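Local coordinates for fat acid-binding protein (Eubacterium ventriosum, PDB 3NYI), which probably binds fatty acids and holds a molecule of stearic acid in its pocket, at residues 94-99 with 202-207; 163-168 with 196-201; 236-241 with 285-290. All coordinates share one frame; numbering follows the deposited sequence.

Overall arrangement
The three contacts follow the stearic acid from its carboxylate to its methyl end. Contact 1 contributes Ser97, which with Thr65 binds the head, and sets the loop 94-99 against strand 203-210, an outer strand of a six-stranded mixed sheet. Contact 2 pairs the next two strands, 194-200 and 163-167, and touches contact 1 where Gly205 N lies 2.9 Å from Ile198 O. Contact 3 pairs strands 285-291 and 236-242 and joins contact 2 where Phe165 N lies 2.8 Å from Leu287 O. The centres of contacts 1 and 2 and of contacts 2 and 3 are about 10 Å apart; those of contacts 1 and 3, about 17 Å apart, are linked through the sheet and the lipid.

Contact 1 (94-99 with 202-207); sequences TLFSGS and GDIGLG. With STE (stearic acid), chain C.
Phe96, on the loop 94-99, reaches across to Gly202, just before strand 203-210, and to the strand's first residues Asp203 and Ile204, and its ring forms part of the wall of the fatty-acid pocket in this DegV-family protein. The alkyl chain lies over one face of the ring, displaced from the ring centre, with STE C7 3.8 Å from Phe96 CD2. Gly202 O meets the opposite face. The rim is bounded near its plane by Ile204, whose CG2 methyl comes 4.0 Å from Phe96 CZ, and by Asp203 OD1, 3.6 Å from Phe96 CE1, with the carboxylate turned 75° from the ring. The same Ile204 CG2 also reaches STE C11 at 3.8 Å, so ring and methyl line one part of the lipid together. A serine in place of Phe96 would probably leave this part of the acyl chain without its flat apolar cover and Ile204 CG2 without its aromatic neighbour.

Beside the ring, Leu95 lies against the Gly202 carbonyl, its CB and CD1 both 3.5 Å from Gly202 O; CG, anti to the carbonyl carbon (chi1 -62°), turns the CD1 branch that way. Gly202 has backbone angles at which a CB would collide with the carbonyl oxygen of the residue before, and its own oxygen is also hydrogen-bonded to Thr93 OG1. Farther out, Asp203 OD1 is steadied by Ile204 N at 2.7 Å, met on the anti side and 33° out of the carboxylate plane. Arg179 NE bonds to Phe96 O. At the head of the lipid an ST turn leads into helix 99-113: Ser97 OG accepts from Ser99 N at 3.0 Å and donates its own proton to STE O1 at 2.6 Å.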
loop_
_atom_site.group_PDB
_atom_site.type_symbol
_atom_site.label_atom_id
_atom_site.label_comp_id
_atom_site.label_asym_id
_atom_site.label_seq_id
_atom_site.Cartn_x
_atom_site.Cartn_y
_atom_site.Cartn_z
ATOM N N THR A 94 -3.948 8.196 -6.244
ATOM C CA THR A 94 -4.508 8.483 -7.562
ATOM C C THR A 94 -3.426 8.575 -8.615
ATOM O O THR A 94 -3.714 8.495 -9.803
ATOM C CB THR A 94 -5.249 9.831 -7.591
ATOM O OG1 THR A 94 -4.416 10.832 -6.995
ATOM C CG2 THR A 94 -6.536 9.745 -6.833
ATOM N N LEU A 95 -2.185 8.787 -8.186
ATOM C CA LEU A 95 -1.069 8.851 -9.136
ATOM C C LEU A 95 -0.657 7.486 -9.692
ATOM O O LEU A 95 0.084 7.441 -10.670
ATOM C CB LEU A 95 0.147 9.588 -8.523
ATOM C CG LEU A 95 -0.148 11.046 -8.148
ATOM C CD1 LEU A 95 1.044 11.726 -7.438
ATOM C CD2 LEU A 95 -0.557 11.834 -9.383
ATOM N N PHE A 96 -1.115 6.383 -9.078
ATOM C CA PHE A 96 -0.806 5.039 -9.583
ATOM C C PHE A 96 -2.000 4.395 -10.294
ATOM O O PHE A 96 -1.824 3.486 -11.091
ATOM C CB PHE A 96 -0.408 4.052 -8.470
ATOM C CG PHE A 96 0.918 4.348 -7.805
ATOM C CD1 PHE A 96 1.798 5.272 -8.343
ATOM C CD2 PHE A 96 1.296 3.646 -6.661
ATOM C CE1 PHE A 96 3.025 5.538 -7.712
ATOM C CE2 PHE A 96 2.511 3.900 -6.040
ATOM C CZ PHE A 96 3.371 4.849 -6.569
ATOM N N SER A 97 -3.215 4.801 -9.943
ATOM C CA SER A 97 -4.382 4.019 -10.351
ATOM C C SER A 97 -5.625 4.873 -10.396
ATOM O O SER A 97 -5.741 5.838 -9.655
ATOM C CB SER A 97 -4.604 2.874 -9.348
ATOM O OG SER A 97 -5.794 2.167 -9.619
ATOM N N GLY A 98 -6.573 4.497 -11.247
ATOM C CA GLY A 98 -7.862 5.155 -11.250
ATOM C C GLY A 98 -8.837 4.573 -10.230
ATOM O O GLY A 98 -10.025 4.883 -10.261
ATOM N N SER A 99 -8.329 3.755 -9.311
ATOM C CA SER A 99 -9.157 3.184 -8.248
ATOM C C SER A 99 -9.987 4.237 -7.501
ATOM O O SER A 99 -11.185 4.064 -7.292
ATOM C CB SER A 99 -8.276 2.384 -7.272
ATOM O OG SER A 99 -9.050 1.833 -6.227
ATOM N N GLY A 202 2.485 10.724 -2.393
ATOM C CA GLY A 202 1.646 10.062 -3.391
ATOM C C GLY A 202 2.329 9.434 -4.590
ATOM O O GLY A 202 1.653 8.850 -5.461
ATOM N N ASP A 203 3.658 9.511 -4.644
ATOM C CA ASP A 203 4.388 9.015 -5.803
ATOM C C ASP A 203 5.761 8.448 -5.403
ATOM O O ASP A 203 6.174 8.574 -4.248
ATOM C CB ASP A 203 4.564 10.167 -6.804
ATOM C CG ASP A 203 4.713 9.690 -8.252
ATOM O OD1 ASP A 203 4.954 8.484 -8.486
ATOM O OD2 ASP A 203 4.583 10.535 -9.166
ATOM N N ILE A 204 6.485 7.864 -6.361
ATOM C CA ILE A 204 7.839 7.349 -6.093
ATOM C C ILE A 204 8.962 8.201 -6.679
ATOM O O ILE A 204 8.802 8.842 -7.717
ATOM C CB ILE A 204 8.012 5.883 -6.544
ATOM C CG1 ILE A 204 7.475 5.681 -7.965
ATOM C CG2 ILE A 204 7.255 4.939 -5.582
ATOM C CD1 ILE A 204 7.668 4.241 -8.479
ATOM N N GLY A 205 10.101 8.192 -5.994
ATOM C CA GLY A 205 11.283 8.910 -6.429
ATOM C C GLY A 205 12.524 8.118 -6.060
ATOM O O GLY A 205 12.454 7.160 -5.286
ATOM N N LEU A 206 13.667 8.513 -6.612
ATOM C CA LEU A 206 14.894 7.752 -6.419
ATOM C C LEU A 206 15.603 8.195 -5.143
ATOM O O LEU A 206 15.836 9.386 -4.944
ATOM C CB LEU A 206 15.813 7.933 -7.633
ATOM C CG LEU A 206 17.029 7.006 -7.737
ATOM C CD1 LEU A 206 16.612 5.542 -7.871
ATOM C CD2 LEU A 206 17.907 7.424 -8.914
ATOM N N GLY A 207 15.924 7.245 -4.267
ATOM C CA GLY A 207 16.644 7.565 -3.043
ATOM C C GLY A 207 18.077 7.056 -2.989
ATOM O O GLY A 207 18.773 7.270 -2.000
HETATM C C1 STE C . -4.337 -0.412 -11.573
HETATM O O1 STE C . -5.107 0.500 -11.560
HETATM O O2 STE C . -4.200 -1.049 -12.576
HETATM C C2 STE C . -3.369 -0.610 -10.384
HETATM C C3 STE C . -1.979 -0.005 -10.705
HETATM C C4 STE C . -0.990 -0.310 -9.553
HETATM C C5 STE C . 0.326 0.484 -9.722
HETATM C C6 STE C . 1.312 0.116 -8.591
HETATM C C7 STE C . 2.679 0.818 -8.789
HETATM C C8 STE C . 3.560 0.534 -7.545
HETATM C C9 STE C . 4.954 1.186 -7.685
HETATM C C10 STE C . 5.816 0.791 -6.455
HETATM C C11 STE C . 5.370 1.630 -5.257
HETATM C C12 STE C . 5.067 0.835 -3.965
HETATM C C13 STE C . 5.780 -0.523 -3.854
HETATM C C14 STE C . 6.371 -0.595 -2.420
HETATM C C15 STE C . 6.760 -2.045 -2.048
HETATM C C16 STE C . 7.668 -2.005 -0.794
HETATM C C17 STE C . 6.797 -2.014 0.481
HETATM C C18 STE C . 7.675 -2.149 1.746
#

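Contact 2 (163-168 with 196-201); sequences RIFFTV and VIIMKD. With STE (stearic acid), chain C.
Ile164 and Phe166 pair with Met199 and Ile197 as the hydrogen-bonded positions of an antiparallel ladder inside the mixed sheet, the short strand axes 4.7 Å apart at 165°. Four backbone bonds join the strands, the shortest from Ile197 N to Phe166 O at 2.8 Å.

On the face toward the lipid, the Phe166 ring is sandwiched. STE C14 stands over the centre of one face, while Ile197 CB lies 3.8 Å from the ring centroid on the other, a CH-pi contact, and Ile197 CG2 sits nearer the rim, 3.4 Å from Phe166 CE2. The ring gets there because CG sits between the backbone N and the carbonyl carbon (chi1 68°), which carries the ring over Ile197 on the paired strand. Farther along this face Ile164 and Met199, a selenomethionine, run side by side, with Ile164 CD1 3.6 Å from Met199 SE; Ile164 CG2 meanwhile touches the end of the acyl chain, 3.8 Å from STE C17.

The other face carries Phe165 and Ile198, both against Val223 of helix 213-231, with Phe165 CD1 3.9 Å from Ile198 CG1. At the end of the ladder Arg163 runs alongside Lys200, and its NH1 is bonded to Ala160 O. The arginine chain bends at chi2, bringing Arg163 CD to 3.4 Å from Lys200 CB.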
loop_
_atom_site.group_PDB
_atom_site.type_symbol
_atom_site.label_atom_id
_atom_site.label_comp_id
_atom_site.label_asym_id
_atom_site.label_seq_id
_atom_site.Cartn_x
_atom_site.Cartn_y
_atom_site.Cartn_z
ATOM N N ARG A 163 6.022 7.406 4.675
ATOM C CA ARG A 163 7.089 7.107 3.710
ATOM C C ARG A 163 7.199 5.607 3.495
ATOM O O ARG A 163 7.057 4.836 4.442
ATOM C CB ARG A 163 8.460 7.559 4.224
ATOM C CG ARG A 163 8.666 9.057 4.410
ATOM C CD ARG A 163 8.649 9.777 3.059
ATOM N NE ARG A 163 9.002 11.185 3.231
ATOM C CZ ARG A 163 8.148 12.131 3.580
ATOM N NH1 ARG A 163 6.868 11.827 3.785
ATOM N NH2 ARG A 163 8.571 13.383 3.723
ATOM N N ILE A 164 7.513 5.194 2.269
ATOM C CA ILE A 164 8.017 3.845 2.066
ATOM C C ILE A 164 9.449 3.953 1.600
ATOM O O ILE A 164 9.759 4.758 0.721
ATOM C CB ILE A 164 7.245 3.040 0.968
ATOM C CG1 ILE A 164 5.739 3.088 1.189
ATOM C CG2 ILE A 164 7.740 1.585 0.970
ATOM C CD1 ILE A 164 4.923 2.314 0.109
ATOM N N PHE A 165 10.316 3.129 2.173
ATOM C CA PHE A 165 11.699 3.031 1.740
ATOM C C PHE A 165 11.923 1.596 1.301
ATOM O O PHE A 165 11.728 0.675 2.084
ATOM C CB PHE A 165 12.631 3.365 2.914
ATOM C CG PHE A 165 12.404 4.730 3.485
ATOM C CD1 PHE A 165 12.877 5.850 2.821
ATOM C CD2 PHE A 165 11.692 4.900 4.672
ATOM C CE1 PHE A 165 12.658 7.137 3.335
ATOM C CE2 PHE A 165 11.472 6.173 5.190
ATOM C CZ PHE A 165 11.958 7.294 4.514
ATOM N N PHE A 166 12.313 1.389 0.053
ATOM C CA PHE A 166 12.354 0.016 -0.446
ATOM C C PHE A 166 13.267 -0.182 -1.624
ATOM O O PHE A 166 13.781 0.786 -2.202
ATOM C CB PHE A 166 10.943 -0.498 -0.771
ATOM C CG PHE A 166 10.275 0.176 -1.952
ATOM C CD1 PHE A 166 10.095 -0.521 -3.148
ATOM C CD2 PHE A 166 9.780 1.476 -1.855
ATOM C CE1 PHE A 166 9.455 0.064 -4.246
ATOM C CE2 PHE A 166 9.134 2.075 -2.951
ATOM C CZ PHE A 166 8.961 1.357 -4.146
ATOM N N THR A 167 13.471 -1.450 -1.970
ATOM C CA THR A 167 14.207 -1.785 -3.173
ATOM C C THR A 167 13.478 -2.902 -3.923
ATOM O O THR A 167 12.538 -3.496 -3.397
ATOM C CB THR A 167 15.669 -2.164 -2.848
ATOM O OG1 THR A 167 16.438 -2.195 -4.057
ATOM C CG2 THR A 167 15.748 -3.517 -2.132
ATOM N N VAL A 168 13.885 -3.149 -5.164
ATOM C CA VAL A 168 13.257 -4.176 -5.997
ATOM C C VAL A 168 14.341 -4.950 -6.748
ATOM O O VAL A 168 15.506 -4.592 -6.674
ATOM C CB VAL A 168 12.282 -3.550 -6.991
ATOM C CG1 VAL A 168 11.113 -2.886 -6.230
ATOM C CG2 VAL A 168 13.009 -2.527 -7.879
ATOM N N VAL A 196 17.164 2.321 -4.935
ATOM C CA VAL A 196 16.543 2.456 -3.636
ATOM C C VAL A 196 15.462 3.487 -3.905
ATOM O O VAL A 196 15.741 4.555 -4.458
ATOM C CB VAL A 196 17.511 3.026 -2.592
ATOM C CG1 VAL A 196 16.765 3.323 -1.291
ATOM C CG2 VAL A 196 18.679 2.068 -2.352
ATOM N N ILE A 197 14.232 3.170 -3.528
ATOM C CA ILE A 197 13.095 3.992 -3.911
ATOM C C ILE A 197 12.407 4.556 -2.677
ATOM O O ILE A 197 12.318 3.893 -1.648
ATOM C CB ILE A 197 12.067 3.156 -4.744
ATOM C CG1 ILE A 197 12.752 2.531 -5.968
ATOM C CG2 ILE A 197 10.845 4.016 -5.161
ATOM C CD1 ILE A 197 11.854 1.555 -6.741
ATOM N N ILE A 198 11.902 5.779 -2.792
ATOM C CA ILE A 198 11.154 6.389 -1.717
ATOM C C ILE A 198 9.774 6.737 -2.220
ATOM O O ILE A 198 9.650 7.388 -3.254
ATOM C CB ILE A 198 11.816 7.711 -1.230
ATOM C CG1 ILE A 198 13.241 7.458 -0.751
ATOM C CG2 ILE A 198 10.959 8.344 -0.134
ATOM C CD1 ILE A 198 14.011 8.732 -0.378
HETATM N N MSE A 199 8.745 6.320 -1.492
HETATM C CA MSE A 199 7.398 6.788 -1.787
HETATM C C MSE A 199 7.019 7.895 -0.827
HETATM O O MSE A 199 7.050 7.717 0.394
HETATM C CB MSE A 199 6.358 5.665 -1.703
HETATM C CG MSE A 199 4.970 6.173 -2.051
HETATM SE SE MSE A 199 3.583 4.793 -2.157
HETATM C CE MSE A 199 2.204 5.935 -2.980
ATOM N N LYS A 200 6.664 9.048 -1.376
ATOM C CA LYS A 200 6.220 10.139 -0.534
ATOM C C LYS A 200 5.361 11.060 -1.352
ATOM O O LYS A 200 5.538 11.177 -2.580
ATOM C CB LYS A 200 7.415 10.901 0.051
ATOM C CG LYS A 200 8.042 11.922 -0.880
ATOM C CD LYS A 200 9.149 12.705 -0.126
ATOM C CE LYS A 200 9.809 13.754 -1.010
ATOM N NZ LYS A 200 10.868 14.535 -0.269
ATOM N N ASP A 201 4.412 11.694 -0.678
ATOM C CA ASP A 201 3.556 12.660 -1.344
ATOM C C ASP A 201 2.785 12.015 -2.506
ATOM O O ASP A 201 2.502 12.675 -3.506
ATOM C CB ASP A 201 4.401 13.809 -1.889
ATOM C CG ASP A 201 3.840 15.150 -1.532
ATOM O OD1 ASP A 201 3.193 15.768 -2.401
ATOM O OD2 ASP A 201 4.038 15.579 -0.373
HETATM C C1 STE C . -4.337 -0.412 -11.573
HETATM O O1 STE C . -5.107 0.500 -11.560
HETATM O O2 STE C . -4.200 -1.049 -12.576
HETATM C C2 STE C . -3.369 -0.610 -10.384
HETATM C C3 STE C . -1.979 -0.005 -10.705
HETATM C C4 STE C . -0.990 -0.310 -9.553
HETATM C C5 STE C . 0.326 0.484 -9.722
HETATM C C6 STE C . 1.312 0.116 -8.591
HETATM C C7 STE C . 2.679 0.818 -8.789
HETATM C C8 STE C . 3.560 0.534 -7.545
HETATM C C9 STE C . 4.954 1.186 -7.685
HETATM C C10 STE C . 5.816 0.791 -6.455
HETATM C C11 STE C . 5.370 1.630 -5.257
HETATM C C12 STE C . 5.067 0.835 -3.965
HETATM C C13 STE C . 5.780 -0.523 -3.854
HETATM C C14 STE C . 6.371 -0.595 -2.420
HETATM C C15 STE C . 6.760 -2.045 -2.048
HETATM C C16 STE C . 7.668 -2.005 -0.794
HETATM C C17 STE C . 6.797 -2.014 0.481
HETATM C C18 STE C . 7.675 -2.149 1.746
#

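Contact 3 (236-241 with 285-290). With STE (stearic acid), chain C.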
loop_
_atom_site.group_PDB
_atom_site.type_symbol
_atom_site.label_atom_id
_atom_site.label_comp_id
_atom_site.label_asym_id
_atom_site.label_seq_id
_atom_site.Cartn_x
_atom_site.Cartn_y
_atom_site.Cartn_z
ATOM N N PHE A 236 6.940 7.889 15.417
ATOM C CA PHE A 236 6.505 7.109 14.236
ATOM C C PHE A 236 6.181 5.648 14.535
ATOM O O PHE A 236 6.753 5.047 15.445
ATOM C CB PHE A 236 7.583 7.146 13.141
ATOM C CG PHE A 236 7.666 8.455 12.427
ATOM C CD1 PHE A 236 7.090 8.615 11.181
ATOM C CD2 PHE A 236 8.316 9.539 13.018
ATOM C CE1 PHE A 236 7.149 9.845 10.521
ATOM C CE2 PHE A 236 8.393 10.763 12.358
ATOM C CZ PHE A 236 7.803 10.921 11.125
ATOM N N ILE A 237 5.245 5.102 13.762
ATOM C CA ILE A 237 4.992 3.666 13.675
ATOM C C ILE A 237 5.819 3.111 12.517
ATOM O O ILE A 237 5.912 3.740 11.477
ATOM C CB ILE A 237 3.502 3.410 13.344
ATOM C CG1 ILE A 237 2.617 3.910 14.488
ATOM C CG2 ILE A 237 3.253 1.925 13.048
ATOM C CD1 ILE A 237 2.910 3.232 15.827
ATOM N N VAL A 238 6.420 1.940 12.683
ATOM C CA VAL A 238 7.244 1.373 11.621
ATOM C C VAL A 238 6.816 -0.074 11.324
ATOM O O VAL A 238 6.638 -0.874 12.248
ATOM C CB VAL A 238 8.735 1.419 11.998
ATOM C CG1 VAL A 238 9.592 0.918 10.863
ATOM C CG2 VAL A 238 9.142 2.836 12.388
ATOM N N SER A 239 6.600 -0.390 10.047
ATOM C CA SER A 239 6.267 -1.766 9.641
ATOM C C SER A 239 7.043 -2.158 8.396
ATOM O O SER A 239 7.532 -1.290 7.665
ATOM C CB SER A 239 4.769 -1.939 9.377
ATOM O OG SER A 239 4.012 -1.763 10.564
ATOM N N VAL A 240 7.140 -3.465 8.151
ATOM C CA VAL A 240 7.918 -3.991 7.029
ATOM C C VAL A 240 7.018 -4.667 5.984
ATOM O O VAL A 240 5.984 -5.253 6.330
ATOM C CB VAL A 240 9.007 -4.999 7.521
ATOM C CG1 VAL A 240 9.493 -5.879 6.389
ATOM C CG2 VAL A 240 10.187 -4.255 8.182
ATOM N N GLY A 241 7.414 -4.572 4.714
ATOM C CA GLY A 241 6.781 -5.333 3.636
ATOM C C GLY A 241 7.796 -6.221 2.923
ATOM O O GLY A 241 8.942 -5.816 2.691
ATOM N N ILE A 285 11.288 -5.304 -1.232
ATOM C CA ILE A 285 11.455 -5.430 0.212
ATOM C C ILE A 285 11.740 -4.052 0.787
ATOM O O ILE A 285 12.439 -3.250 0.181
ATOM C CB ILE A 285 12.578 -6.417 0.576
ATOM C CG1 ILE A 285 12.646 -6.613 2.096
ATOM C CG2 ILE A 285 13.920 -5.966 -0.003
ATOM C CD1 ILE A 285 13.351 -7.896 2.517
ATOM N N GLY A 286 11.157 -3.750 1.935
ATOM C CA GLY A 286 11.299 -2.405 2.459
ATOM C C GLY A 286 10.500 -2.187 3.711
ATOM O O GLY A 286 10.016 -3.136 4.326
ATOM N N LEU A 287 10.384 -0.925 4.100
ATOM C CA LEU A 287 9.666 -0.575 5.310
ATOM C C LEU A 287 8.861 0.683 5.064
ATOM O O LEU A 287 9.194 1.487 4.190
ATOM C CB LEU A 287 10.634 -0.377 6.493
ATOM C CG LEU A 287 11.580 0.823 6.434
ATOM C CD1 LEU A 287 11.912 1.311 7.833
ATOM C CD2 LEU A 287 12.854 0.458 5.686
ATOM N N GLY A 288 7.770 0.818 5.812
ATOM C CA GLY A 288 6.936 2.003 5.781
ATOM C C GLY A 288 6.870 2.620 7.163
ATOM O O GLY A 288 7.001 1.927 8.184
ATOM N N VAL A 289 6.690 3.932 7.209
ATOM C CA VAL A 289 6.571 4.613 8.489
ATOM C C VAL A 289 5.451 5.623 8.383
ATOM O O VAL A 289 5.116 6.081 7.287
ATOM C CB VAL A 289 7.885 5.340 8.899
ATOM C CG1 VAL A 289 9.061 4.392 8.767
ATOM C CG2 VAL A 289 8.092 6.607 8.045
ATOM N N ILE A 290 4.868 5.968 9.518
ATOM C CA ILE A 290 3.864 7.020 9.553
ATOM C C ILE A 290 3.845 7.613 10.944
ATOM O O ILE A 290 4.202 6.933 11.911
ATOM C CB ILE A 290 2.449 6.478 9.184
ATOM C CG1 ILE A 290 1.505 7.621 8.782
ATOM C CG2 ILE A 290 1.869 5.688 10.348
ATOM C CD1 ILE A 290 0.169 7.142 8.101
HETATM C C1 STE C . -4.337 -0.412 -11.573
HETATM O O1 STE C . -5.107 0.500 -11.560
HETATM O O2 STE C . -4.200 -1.049 -12.576
HETATM C C2 STE C . -3.369 -0.610 -10.384
HETATM C C3 STE C . -1.979 -0.005 -10.705
HETATM C C4 STE C . -0.990 -0.310 -9.553
HETATM C C5 STE C . 0.326 0.484 -9.722
HETATM C C6 STE C . 1.312 0.116 -8.591
HETATM C C7 STE C . 2.679 0.818 -8.789
HETATM C C8 STE C . 3.560 0.534 -7.545
HETATM C C9 STE C . 4.954 1.186 -7.685
HETATM C C10 STE C . 5.816 0.791 -6.455
HETATM C C11 STE C . 5.370 1.630 -5.257
HETATM C C12 STE C . 5.067 0.835 -3.965
HETATM C C13 STE C . 5.780 -0.523 -3.854
HETATM C C14 STE C . 6.371 -0.595 -2.420
HETATM C C15 STE C . 6.760 -2.045 -2.048
HETATM C C16 STE C . 7.668 -2.005 -0.794
HETATM C C17 STE C . 6.797 -2.014 0.481
HETATM C C18 STE C . 7.675 -2.149 1.746
#
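Ile237 N donates to Ile290 O on the neighbouring strand at 2.8 Å, almost straight on to the oxygen, and the CA-H of Phe236 adds a weaker, bent contact to the same atom, with Phe236 CA 3.3 Å from Ile290 O. This is one end of an antiparallel ladder in which Ile237 with Ile290, Ser239 with Gly288 and Gly241 with Gly286 form the hydrogen-bonded pairs, each closed by two backbone bonds. At the far end the geometry is less regular, for Gly241 N lies 38° out of the plane of the Gly286 carbonyl.

One face of the ladder carries Val238, Val289, Val240 and Leu287. Val238 and Val289 stand side by side, with Val238 CG2 3.9 Å from Val289 CG1, while the other branch, Val238 CG1, is crossed obliquely by Leu287 CD1 at 3.8 Å. CG1 of Val238 is anti to its backbone N (chi1 -176°), which places that methyl on the leucine's side. Phe236 extends this apolar row: its CD1 lies 3.9 Å from Val289 CG2, and the Ile290 backbone nitrogen stands in the ring plane at its edge. Helices 213-231 and 246-260 cover this side, through residues such as Leu228, Val220 and Met253.

On the opposite face, Gly241 and Gly286 present backbone alone to the lipid. STE C18 lies 3.4 Å from Gly286 C and 3.8 Å from Gly241 CA, and a CB on Gly241 would clash with that terminal methyl. Ser239 OG, on this face, is hydrogen-bonded to Thr268 OG1 and Asp265 O, and Val129 and Leu133 of helix 128-143 lie against the serine. The arrangement is a mixed sheet with helices on both sides, as in the DegV family, here closing the tail end of the fatty-acid pocket with glycines.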